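Long-range contact in sensor protein (Shewanella oneidensis, PDB 3LIC), which is a putative membrane-bound sensory histidine kinase whose extracellular PDC-fold domain probably detects an external signal and passes it across the membrane: residues Phe79-Tyr93 against Tyr103-Asp115. Numbering follows the deposited sequence.
Sequences FKPNTFPNKKLFSPY and YLDIGADGYDYTD
Leu89, Tyr93 and Tyr113 lose the most surface where the loop leading into strand 92-96 meets the end of strand 101-105, the short helix 106-109 and the turn beyond it. Leu89 lays its CB against the backbone of Gly107, 3.6 Å from Gly107 O. The Leu89 and Asp112 side chains cross at about a right angle, with Leu89 CD1 3.3 Å from Asp112 OD1, and CD2 meets the methyl CG2 of Thr114. Asp112 OD1 accepts from Thr114 N, closing an Asx turn, and also from Thr114 OG1.

Tyr113 brings its ring past Leu89 CB and Ser91 CB, the latter 3.5 Å from CE2. With CG wedged between backbone N and carbonyl carbon (chi1 49°), the phenol reaches between two backbone groups: its OH donates to Phe79 O over 2.6 Å, in the carbonyl plane, and accepts from Phe90 N at 2.9 Å. Trp121 packs edge-to-face with this ring.

Asp105 N-caps the helix. Its OD1 takes Ser91 N (2.8 Å) and Gly107 N from opposite faces of the carboxylate, and OD2 shares a water with Leu89 O. Ile106 N returns a bond to Ser91 O.

On the hairpin, Leu104 N donates to Tyr93 O. A chi1 of 173° turns the Tyr93 ring from its own N and against Ile106, whose CD1 makes an off-centre CH-pi contact 4.1 Å from the ring centroid; Leu104 CD2 lies at the ring edge, and the Tyr93 hydroxyl is hydrogen-bonded to Asp166.

Tyr113 and Asp105 thus satisfy successive N-H groups; three side-chain-to-backbone bonds and two backbone-to-backbone bonds fasten the irregular approach to the PDC edge hairpin.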
loop_
_atom_site.group_PDB
_atom_site.type_symbol
_atom_site.label_atom_id
_atom_site.label_comp_id
_atom_site.label_asym_id
_atom_site.label_seq_id
_atom_site.Cartn_x
_atom_site.Cartn_y
_atom_site.Cartn_z
ATOM N N PHE A 79 -8.870 -11.343 15.607
ATOM C CA PHE A 79 -10.160 -11.269 16.369
ATOM C C PHE A 79 -10.071 -10.255 17.517
ATOM O O PHE A 79 -8.981 -10.033 18.041
ATOM C CB PHE A 79 -10.604 -12.659 16.932
ATOM C CG PHE A 79 -10.893 -13.686 15.857
ATOM C CD1 PHE A 79 -12.175 -13.838 15.336
ATOM C CD2 PHE A 79 -9.890 -14.440 15.338
ATOM C CE1 PHE A 79 -12.410 -14.750 14.339
ATOM C CE2 PHE A 79 -10.122 -15.365 14.333
ATOM C CZ PHE A 79 -11.377 -15.523 13.842
ATOM N N LYS A 80 -11.193 -9.633 17.877
ATOM C CA LYS A 80 -11.248 -8.828 19.106
ATOM C C LYS A 80 -10.719 -9.615 20.324
ATOM O O LYS A 80 -10.891 -10.823 20.396
ATOM C CB LYS A 80 -12.677 -8.440 19.408
ATOM C CG LYS A 80 -13.049 -7.031 19.151
ATOM C CD LYS A 80 -14.475 -6.810 19.698
ATOM C CE LYS A 80 -14.833 -5.329 19.783
ATOM N NZ LYS A 80 -15.208 -4.805 18.450
ATOM N N PRO A 81 -10.109 -8.917 21.293
ATOM C CA PRO A 81 -9.646 -9.553 22.541
ATOM C C PRO A 81 -10.756 -10.408 23.186
ATOM O O PRO A 81 -11.848 -9.899 23.398
ATOM C CB PRO A 81 -9.337 -8.353 23.443
ATOM C CG PRO A 81 -9.135 -7.173 22.517
ATOM C CD PRO A 81 -10.064 -7.439 21.363
ATOM N N ASN A 82 -10.501 -11.693 23.460
ATOM C CA ASN A 82 -11.469 -12.507 24.230
ATOM C C ASN A 82 -12.715 -12.984 23.497
ATOM O O ASN A 82 -13.691 -13.418 24.137
ATOM C CB ASN A 82 -11.905 -11.777 25.517
ATOM C CG ASN A 82 -10.768 -11.625 26.482
ATOM O OD1 ASN A 82 -10.369 -10.521 26.840
ATOM N ND2 ASN A 82 -10.161 -12.731 26.803
ATOM N N THR A 83 -12.666 -12.909 22.168
ATOM C CA THR A 83 -13.697 -13.516 21.335
ATOM C C THR A 83 -13.892 -14.959 21.748
ATOM O O THR A 83 -15.003 -15.402 21.893
ATOM C CB THR A 83 -13.299 -13.464 19.846
ATOM O OG1 THR A 83 -13.077 -12.111 19.478
ATOM C CG2 THR A 83 -14.392 -13.988 19.005
ATOM N N PHE A 84 -12.800 -15.688 21.941
ATOM C CA PHE A 84 -12.854 -17.123 22.273
ATOM C C PHE A 84 -12.274 -17.405 23.671
ATOM O O PHE A 84 -11.445 -16.639 24.148
ATOM C CB PHE A 84 -12.060 -17.932 21.253
ATOM C CG PHE A 84 -12.485 -17.705 19.849
ATOM C CD1 PHE A 84 -13.770 -18.053 19.439
ATOM C CD2 PHE A 84 -11.622 -17.105 18.947
ATOM C CE1 PHE A 84 -14.164 -17.836 18.172
ATOM C CE2 PHE A 84 -12.020 -16.873 17.654
ATOM C CZ PHE A 84 -13.290 -17.255 17.253
ATOM N N PRO A 85 -12.713 -18.510 24.325
ATOM C CA PRO A 85 -12.280 -18.816 25.721
ATOM C C PRO A 85 -10.791 -19.152 25.762
ATOM O O PRO A 85 -10.278 -19.756 24.808
ATOM C CB PRO A 85 -13.121 -20.057 26.091
ATOM C CG PRO A 85 -14.276 -20.070 25.108
ATOM C CD PRO A 85 -13.696 -19.499 23.819
ATOM N N ASN A 86 -10.093 -18.740 26.823
ATOM C CA ASN A 86 -8.650 -19.102 27.002
ATOM C C ASN A 86 -7.645 -18.511 25.997
ATOM O O ASN A 86 -6.486 -18.933 25.944
ATOM C CB ASN A 86 -8.460 -20.632 27.016
ATOM C CG ASN A 86 -9.323 -21.319 28.064
ATOM O OD1 ASN A 86 -9.755 -22.474 27.877
ATOM N ND2 ASN A 86 -9.600 -20.605 29.168
ATOM N N LYS A 87 -8.119 -17.557 25.194
ATOM C CA LYS A 87 -7.279 -16.754 24.306
ATOM C C LYS A 87 -7.636 -15.264 24.388
ATOM O O LYS A 87 -8.788 -14.870 24.138
ATOM C CB LYS A 87 -7.474 -17.199 22.863
ATOM C CG LYS A 87 -6.282 -17.924 22.316
ATOM C CD LYS A 87 -6.519 -18.312 20.883
ATOM C CE LYS A 87 -7.827 -19.019 20.705
ATOM N NZ LYS A 87 -7.684 -20.016 19.600
ATOM N N LYS A 88 -6.659 -14.421 24.681
ATOM C CA LYS A 88 -6.959 -13.029 24.611
ATOM C C LYS A 88 -6.885 -12.550 23.142
ATOM O O LYS A 88 -7.896 -12.067 22.581
ATOM C CB LYS A 88 -6.031 -12.231 25.501
ATOM C CG LYS A 88 -6.578 -10.846 25.862
ATOM C CD LYS A 88 -5.940 -10.398 27.178
ATOM C CE LYS A 88 -5.906 -8.893 27.318
ATOM N NZ LYS A 88 -5.345 -8.289 26.127
ATOM N N LEU A 89 -5.693 -12.724 22.556
ATOM C CA LEU A 89 -5.339 -12.216 21.241
ATOM C C LEU A 89 -5.271 -13.423 20.348
ATOM O O LEU A 89 -4.760 -14.477 20.757
ATOM C CB LEU A 89 -3.965 -11.495 21.262
ATOM C CG LEU A 89 -3.871 -10.191 22.110
ATOM C CD1 LEU A 89 -2.528 -9.565 21.909
ATOM C CD2 LEU A 89 -4.994 -9.158 21.787
ATOM N N PHE A 90 -5.815 -13.315 19.148
ATOM C CA PHE A 90 -5.692 -14.435 18.237
ATOM C C PHE A 90 -5.694 -13.878 16.835
ATOM O O PHE A 90 -6.637 -13.252 16.422
ATOM C CB PHE A 90 -6.859 -15.438 18.475
ATOM C CG PHE A 90 -6.879 -16.673 17.505
ATOM C CD1 PHE A 90 -5.755 -17.470 17.316
ATOM C CD2 PHE A 90 -8.072 -17.070 16.891
ATOM C CE1 PHE A 90 -5.764 -18.588 16.467
ATOM C CE2 PHE A 90 -8.127 -18.210 16.054
ATOM C CZ PHE A 90 -6.958 -18.956 15.816
ATOM N N SER A 91 -4.623 -14.111 16.087
ATOM C CA SER A 91 -4.537 -13.559 14.762
ATOM C C SER A 91 -3.644 -14.344 13.822
ATOM O O SER A 91 -2.566 -13.909 13.423
ATOM C CB SER A 91 -4.211 -12.072 14.818
ATOM O OG SER A 91 -3.834 -11.559 13.546
ATOM N N PRO A 92 -4.145 -15.514 13.397
ATOM C CA PRO A 92 -3.456 -16.249 12.323
ATOM C C PRO A 92 -3.066 -15.338 11.152
ATOM O O PRO A 92 -3.856 -14.497 10.741
ATOM C CB PRO A 92 -4.518 -17.230 11.860
ATOM C CG PRO A 92 -5.387 -17.444 13.152
ATOM C CD PRO A 92 -5.442 -16.121 13.792
ATOM N N TYR A 93 -1.895 -15.562 10.574
ATOM C CA TYR A 93 -1.378 -14.703 9.525
ATOM C C TYR A 93 -0.416 -15.501 8.671
ATOM O O TYR A 93 0.429 -16.203 9.207
ATOM C CB TYR A 93 -0.613 -13.550 10.207
ATOM C CG TYR A 93 0.141 -12.649 9.274
ATOM C CD1 TYR A 93 -0.540 -11.838 8.334
ATOM C CD2 TYR A 93 1.535 -12.552 9.348
ATOM C CE1 TYR A 93 0.166 -10.992 7.462
ATOM C CE2 TYR A 93 2.230 -11.698 8.498
ATOM C CZ TYR A 93 1.555 -10.947 7.565
ATOM O OH TYR A 93 2.284 -10.095 6.772
ATOM N N TYR A 103 3.916 -18.900 8.604
ATOM C CA TYR A 103 2.727 -18.701 9.348
ATOM C C TYR A 103 3.067 -18.270 10.805
ATOM O O TYR A 103 4.062 -18.765 11.400
ATOM C CB TYR A 103 1.914 -19.975 9.377
ATOM C CG TYR A 103 0.849 -19.895 10.466
ATOM C CD1 TYR A 103 -0.392 -19.297 10.222
ATOM C CD2 TYR A 103 1.097 -20.393 11.759
ATOM C CE1 TYR A 103 -1.371 -19.172 11.247
ATOM C CE2 TYR A 103 0.102 -20.321 12.763
ATOM C CZ TYR A 103 -1.136 -19.700 12.474
ATOM O OH TYR A 103 -2.083 -19.591 13.484
ATOM N N LEU A 104 2.291 -17.347 11.383
ATOM C CA LEU A 104 2.350 -17.171 12.822
ATOM C C LEU A 104 1.018 -16.660 13.280
ATOM O O LEU A 104 0.300 -15.997 12.506
ATOM C CB LEU A 104 3.460 -16.202 13.289
ATOM C CG LEU A 104 3.351 -14.709 12.989
ATOM C CD1 LEU A 104 4.199 -13.840 13.972
ATOM C CD2 LEU A 104 3.826 -14.555 11.579
ATOM N N ASP A 105 0.690 -16.990 14.511
ATOM C CA ASP A 105 -0.354 -16.331 15.190
ATOM C C ASP A 105 0.214 -15.009 15.740
ATOM O O ASP A 105 0.988 -15.001 16.723
ATOM C CB ASP A 105 -0.897 -17.227 16.313
ATOM C CG ASP A 105 -1.956 -16.547 17.095
ATOM O OD1 ASP A 105 -2.277 -15.381 16.788
ATOM O OD2 ASP A 105 -2.478 -17.141 18.044
ATOM N N ILE A 106 -0.143 -13.885 15.103
ATOM C CA ILE A 106 0.430 -12.609 15.519
ATOM C C ILE A 106 0.116 -12.329 17.016
ATOM O O ILE A 106 0.879 -11.728 17.719
ATOM C CB ILE A 106 -0.103 -11.494 14.598
ATOM C CG1 ILE A 106 0.467 -11.645 13.188
ATOM C CG2 ILE A 106 0.226 -10.109 15.079
ATOM C CD1 ILE A 106 -0.009 -10.475 12.245
ATOM N N GLY A 107 -1.010 -12.805 17.518
ATOM C CA GLY A 107 -1.407 -12.431 18.861
ATOM C C GLY A 107 -0.632 -13.256 19.915
ATOM O O GLY A 107 -0.679 -12.936 21.082
ATOM N N ALA A 108 0.076 -14.309 19.503
ATOM C CA ALA A 108 0.848 -15.166 20.417
ATOM C C ALA A 108 2.325 -14.868 20.227
ATOM O O ALA A 108 3.080 -14.761 21.213
ATOM C CB ALA A 108 0.553 -16.707 20.142
ATOM N N ASP A 109 2.751 -14.728 18.978
ATOM C CA ASP A 109 4.171 -14.684 18.695
ATOM C C ASP A 109 4.606 -13.472 17.924
ATOM O O ASP A 109 5.768 -13.431 17.490
ATOM C CB ASP A 109 4.617 -15.941 17.929
ATOM C CG ASP A 109 4.205 -17.229 18.669
ATOM O OD1 ASP A 109 4.155 -17.257 19.927
ATOM O OD2 ASP A 109 3.878 -18.201 18.010
ATOM N N GLY A 110 3.690 -12.510 17.718
ATOM C CA GLY A 110 4.050 -11.415 16.845
ATOM C C GLY A 110 3.978 -10.084 17.587
ATOM O O GLY A 110 5.002 -9.407 17.795
ATOM N N TYR A 111 2.769 -9.667 17.938
ATOM C CA TYR A 111 2.652 -8.421 18.659
ATOM C C TYR A 111 1.224 -8.227 19.073
ATOM O O TYR A 111 0.320 -8.940 18.614
ATOM C CB TYR A 111 3.198 -7.224 17.865
ATOM C CG TYR A 111 2.648 -7.053 16.446
ATOM C CD1 TYR A 111 1.305 -6.656 16.213
ATOM C CD2 TYR A 111 3.459 -7.267 15.339
ATOM C CE1 TYR A 111 0.803 -6.476 14.904
ATOM C CE2 TYR A 111 2.973 -7.043 14.033
ATOM C CZ TYR A 111 1.640 -6.672 13.824
ATOM O OH TYR A 111 1.182 -6.463 12.515
ATOM N N ASP A 112 1.028 -7.319 20.008
ATOM C CA ASP A 112 -0.319 -7.045 20.490
ATOM C C ASP A 112 -0.944 -6.085 19.505
ATOM O O ASP A 112 -0.733 -4.855 19.587
ATOM C CB ASP A 112 -0.250 -6.432 21.876
ATOM C CG ASP A 112 -1.599 -6.060 22.397
ATOM O OD1 ASP A 112 -2.625 -6.302 21.726
ATOM O OD2 ASP A 112 -1.651 -5.532 23.494
ATOM N N TYR A 113 -1.686 -6.652 18.546
ATOM C CA TYR A 113 -2.190 -5.871 17.423
ATOM C C TYR A 113 -3.191 -4.819 17.911
ATOM O O TYR A 113 -3.508 -3.882 17.186
ATOM C CB TYR A 113 -2.757 -6.790 16.308
ATOM C CG TYR A 113 -3.711 -7.836 16.820
ATOM C CD1 TYR A 113 -5.069 -7.541 16.947
ATOM C CD2 TYR A 113 -3.272 -9.124 17.164
ATOM C CE1 TYR A 113 -5.933 -8.431 17.406
ATOM C CE2 TYR A 113 -4.160 -10.034 17.649
ATOM C CZ TYR A 113 -5.480 -9.688 17.776
ATOM O OH TYR A 113 -6.435 -10.591 18.217
ATOM N N THR A 114 -3.688 -4.970 19.148
ATOM C CA THR A 114 -4.696 -4.057 19.694
ATOM C C THR A 114 -4.154 -2.902 20.543
ATOM O O THR A 114 -4.936 -2.148 21.040
ATOM C CB THR A 114 -5.664 -4.825 20.641
ATOM O OG1 THR A 114 -4.982 -5.169 21.878
ATOM C CG2 THR A 114 -6.199 -6.095 19.968
ATOM N N ASP A 115 -2.840 -2.750 20.715
ATOM C CA ASP A 115 -2.286 -1.805 21.707
ATOM C C ASP A 115 -2.259 -0.309 21.261
ATOM O O ASP A 115 -1.777 0.556 21.993
ATOM C CB ASP A 115 -0.871 -2.218 22.105
ATOM C CG ASP A 115 0.128 -2.104 20.946
ATOM O OD1 ASP A 115 -0.225 -1.712 19.787
ATOM O OD2 ASP A 115 1.290 -2.440 21.162
HETATM O O HOH W 1 -3.375 -16.611 20.269
#